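Local coordinates for putative fimbrium tip subunit Fim1C (Bacteroides ovatus, PDB 4EPS), which probably forms part of the tip of a fimbrium, one of the cell-surface filaments that mediate adhesion and biofilm formation, at residues A[304-309]-A[323-328]. Residues are numbered along the deposited sequence; the frame is centred on the assembly and turned at random. Where two conformers were deposited one is given.
Sequences MPSVLY and ALLRSH
Met304, present as selenomethionine, reaches across to the helix 323-327 and lies against Leu324 and Leu325, crossing both side chains at about a right angle. Its CG meets Leu324 CG at 3.8 Å and its SE approaches Leu325 CD1 at 3.7 Å. In the conformer described, one of two, CG stands anti to the carbonyl carbon (chi1 -78°) and the chain runs extended from there (chi2 154°, chi3 -165°), which carries the methyl past Leu325 towards the end of the helix; its short approach to the carbonyl O of His328 is doubtful. Both leucines place CG anti to the backbone N, but different branches do the touching: CD2 of Leu324 is 3.9 Å from Met304 CG, whereas Leu325 turns CD1 to the selenium and CD2 to Ser306.

The tight part is the Met304 chain, wedged between Leu324 and the CA, CB and CD1 of Leu325; Met304 and Leu324 are buried. Beyond the selenium, on the partly exposed side, the contact thins to Leu325 CD2 against Ser306 OG, 3.8 Å apart. That hydroxyl has its polar partner elsewhere, in a hydrogen bond to Asp322 OD2, while OD1 of the same carboxylate accepts from Leu325 N. Asp322 thus ties the two short helices together from just before the second.

Both helices lie in the connection between strands 293-300 and 334-338, neighbours in an antiparallel sheet, and the helix 389-403 packs on the second, its Tyr390 against Leu324. No hydrogen bond joins the two segments directly, and they bury 264 Å² in all. The chemistry implies a small apolar contact built on one extended selenomethionine side chain, with polar cohesion supplied by the neighbouring aspartate.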
HETATM    1  N   MSE A 304       2.249  -5.609  23.177  1.00 24.72           N
HETATM    2  CA  MSE A 304       2.864  -6.406  24.235  0.50 24.69           C
HETATM    3  C   MSE A 304       3.690  -5.506  25.143  1.00 27.13           C
HETATM    4  O   MSE A 304       4.470  -4.680  24.655  1.00 27.63           O
HETATM    5  CB  MSE A 304       3.693  -7.550  23.655  0.50 26.77           C
HETATM    6  CG  MSE A 304       2.825  -8.687  23.215  0.50 33.23           C
HETATM    7 SE   MSE A 304       3.656  -9.707  21.836  0.38 40.56          SE
HETATM    8  CE  MSE A 304       2.115 -10.663  21.246  0.50 36.36           C
ATOM      9  N   PRO A 305       3.499  -5.613  26.483  1.00 24.53           N
ATOM     10  CA  PRO A 305       4.237  -4.707  27.387  1.00 24.71           C
ATOM     11  C   PRO A 305       5.770  -4.900  27.336  1.00 28.94           C
ATOM     12  O   PRO A 305       6.511  -3.920  27.480  1.00 28.24           O
ATOM     13  CB  PRO A 305       3.663  -5.029  28.776  1.00 26.45           C
ATOM     14  CG  PRO A 305       3.072  -6.367  28.672  1.00 30.15           C
ATOM     15  CD  PRO A 305       2.608  -6.525  27.243  1.00 25.70           C
ATOM     16  N   SER A 306       6.251  -6.124  27.075  1.00 27.66           N
ATOM     17  CA  SER A 306       7.711  -6.348  26.995  1.00 28.49           C
ATOM     18  C   SER A 306       8.304  -5.711  25.715  1.00 34.76           C
ATOM     19  O   SER A 306       9.519  -5.552  25.614  1.00 35.18           O
ATOM     20  CB  SER A 306       8.048  -7.836  27.070  1.00 28.20           C
ATOM     21  OG  SER A 306       7.506  -8.569  25.985  1.00 32.70           O
ATOM     22  N   VAL A 307       7.447  -5.343  24.750  1.00 29.80           N
ATOM     23  CA  VAL A 307       7.852  -4.660  23.521  1.00 28.71           C
ATOM     24  C   VAL A 307       7.675  -3.140  23.759  1.00 32.68           C
ATOM     25  O   VAL A 307       8.650  -2.376  23.683  1.00 31.98           O
ATOM     26  CB  VAL A 307       7.078  -5.193  22.265  1.00 31.20           C
ATOM     27  CG1 VAL A 307       7.413  -4.378  21.014  1.00 30.55           C
ATOM     28  CG2 VAL A 307       7.386  -6.675  22.022  1.00 31.12           C
ATOM     29  N   LEU A 308       6.440  -2.705  24.107  1.00 27.81           N
ATOM     30  CA  LEU A 308       6.180  -1.284  24.376  1.00 27.66           C
ATOM     31  C   LEU A 308       7.117  -0.663  25.380  1.00 30.29           C
ATOM     32  O   LEU A 308       7.532   0.480  25.206  1.00 29.87           O
ATOM     33  CB  LEU A 308       4.737  -1.086  24.917  1.00 27.59           C
ATOM     34  CG  LEU A 308       3.594  -1.146  23.920  1.00 31.92           C
ATOM     35  CD1 LEU A 308       2.239  -1.186  24.672  1.00 31.95           C
ATOM     36  CD2 LEU A 308       3.628   0.064  22.980  1.00 34.88           C
ATOM     37  N   TYR A 309       7.403  -1.381  26.469  1.00 27.17           N
ATOM     38  CA  TYR A 309       8.154  -0.821  27.586  1.00 27.69           C
ATOM     39  C   TYR A 309       9.550  -1.415  27.755  1.00 34.21           C
ATOM     40  O   TYR A 309      10.122  -1.342  28.855  1.00 34.39           O
ATOM     41  CB  TYR A 309       7.321  -0.980  28.878  1.00 27.37           C
ATOM     42  CG  TYR A 309       5.903  -0.488  28.664  1.00 25.24           C
ATOM     43  CD1 TYR A 309       5.650   0.823  28.262  1.00 25.07           C
ATOM     44  CD2 TYR A 309       4.817  -1.353  28.799  1.00 25.24           C
ATOM     45  CE1 TYR A 309       4.357   1.256  27.981  1.00 23.68           C
ATOM     46  CE2 TYR A 309       3.513  -0.927  28.529  1.00 24.65           C
ATOM     47  CZ  TYR A 309       3.291   0.371  28.113  1.00 27.08           C
ATOM     48  OH  TYR A 309       2.006   0.776  27.869  1.00 26.76           O
ATOM     49  N   ALA A 323       2.273 -12.122  29.736  1.00 29.72           N
ATOM     50  CA  ALA A 323       1.198 -13.093  29.502  1.00 30.15           C
ATOM     51  C   ALA A 323       0.632 -13.004  28.085  1.00 32.81           C
ATOM     52  O   ALA A 323       0.250 -14.031  27.524  1.00 32.32           O
ATOM     53  CB  ALA A 323       0.078 -12.889  30.514  1.00 31.23           C
ATOM     54  N   LEU A 324       0.564 -11.782  27.512  1.00 28.43           N
ATOM     55  CA  LEU A 324       0.063 -11.573  26.156  1.00 26.76           C
ATOM     56  C   LEU A 324       1.006 -12.219  25.129  1.00 30.58           C
ATOM     57  O   LEU A 324       0.530 -12.888  24.214  1.00 29.72           O
ATOM     58  CB  LEU A 324      -0.105 -10.053  25.879  1.00 25.87           C
ATOM     59  CG  LEU A 324      -0.586  -9.622  24.475  1.00 29.17           C
ATOM     60  CD1 LEU A 324      -1.839 -10.372  24.040  1.00 29.37           C
ATOM     61  CD2 LEU A 324      -0.852  -8.098  24.436  1.00 30.02           C
ATOM     62  N   LEU A 325       2.325 -11.991  25.264  1.00 30.48           N
ATOM     63  CA  LEU A 325       3.337 -12.574  24.366  1.00 31.69           C
ATOM     64  C   LEU A 325       3.296 -14.100  24.464  1.00 36.17           C
ATOM     65  O   LEU A 325       3.357 -14.792  23.448  1.00 34.99           O
ATOM     66  CB  LEU A 325       4.745 -12.047  24.733  1.00 32.60           C
ATOM     67  CG  LEU A 325       5.974 -12.683  24.029  1.00 37.80           C
ATOM     68  CD1 LEU A 325       5.909 -12.507  22.500  1.00 38.53           C
ATOM     69  CD2 LEU A 325       7.266 -12.067  24.538  1.00 38.25           C
ATOM     70  N   ARG A 326       3.149 -14.613  25.682  1.00 33.96           N
ATOM     71  CA  ARG A 326       3.106 -16.054  25.926  1.00 34.64           C
ATOM     72  C   ARG A 326       1.837 -16.719  25.331  1.00 37.30           C
ATOM     73  O   ARG A 326       1.951 -17.738  24.647  1.00 36.43           O
ATOM     74  CB  ARG A 326       3.193 -16.281  27.439  1.00 36.53           C
ATOM     75  CG  ARG A 326       3.370 -17.715  27.884  1.00 42.27           C
ATOM     76  CD  ARG A 326       3.858 -17.742  29.319  1.00 43.88           C
ATOM     77  NE  ARG A 326       2.895 -17.135  30.243  1.00 41.29           N
ATOM     78  CZ  ARG A 326       3.181 -16.165  31.103  1.00 41.49           C
ATOM     79  NH1 ARG A 326       4.411 -15.668  31.173  1.00 35.59           N
ATOM     80  NH2 ARG A 326       2.243 -15.692  31.910  1.00 36.59           N
ATOM     81  N   SER A 327       0.640 -16.135  25.557  1.00 32.00           N
ATOM     82  CA  SER A 327      -0.612 -16.753  25.121  1.00 30.45           C
ATOM     83  C   SER A 327      -1.055 -16.420  23.696  1.00 33.36           C
ATOM     84  O   SER A 327      -1.778 -17.227  23.115  1.00 32.34           O
ATOM     85  CB  SER A 327      -1.744 -16.398  26.075  1.00 33.53           C
ATOM     86  OG  SER A 327      -1.390 -16.737  27.406  1.00 41.52           O
ATOM     87  N   HIS A 328      -0.716 -15.221  23.160  1.00 28.85           N
ATOM     88  CA  HIS A 328      -1.175 -14.826  21.830  1.00 27.65           C
ATOM     89  C   HIS A 328      -0.035 -14.113  21.130  1.00 31.60           C
ATOM     90  O   HIS A 328      -0.147 -12.911  20.853  1.00 30.05           O
ATOM     91  CB  HIS A 328      -2.446 -13.941  21.927  1.00 27.57           C
ATOM     92  CG  HIS A 328      -3.618 -14.646  22.529  1.00 30.41           C
ATOM     93  ND1 HIS A 328      -3.933 -14.504  23.874  1.00 32.60           N
ATOM     94  CD2 HIS A 328      -4.485 -15.520  21.967  1.00 31.32           C
ATOM     95  CE1 HIS A 328      -4.994 -15.275  24.081  1.00 31.57           C
ATOM     96  NE2 HIS A 328      -5.363 -15.912  22.966  1.00 31.62           N
TER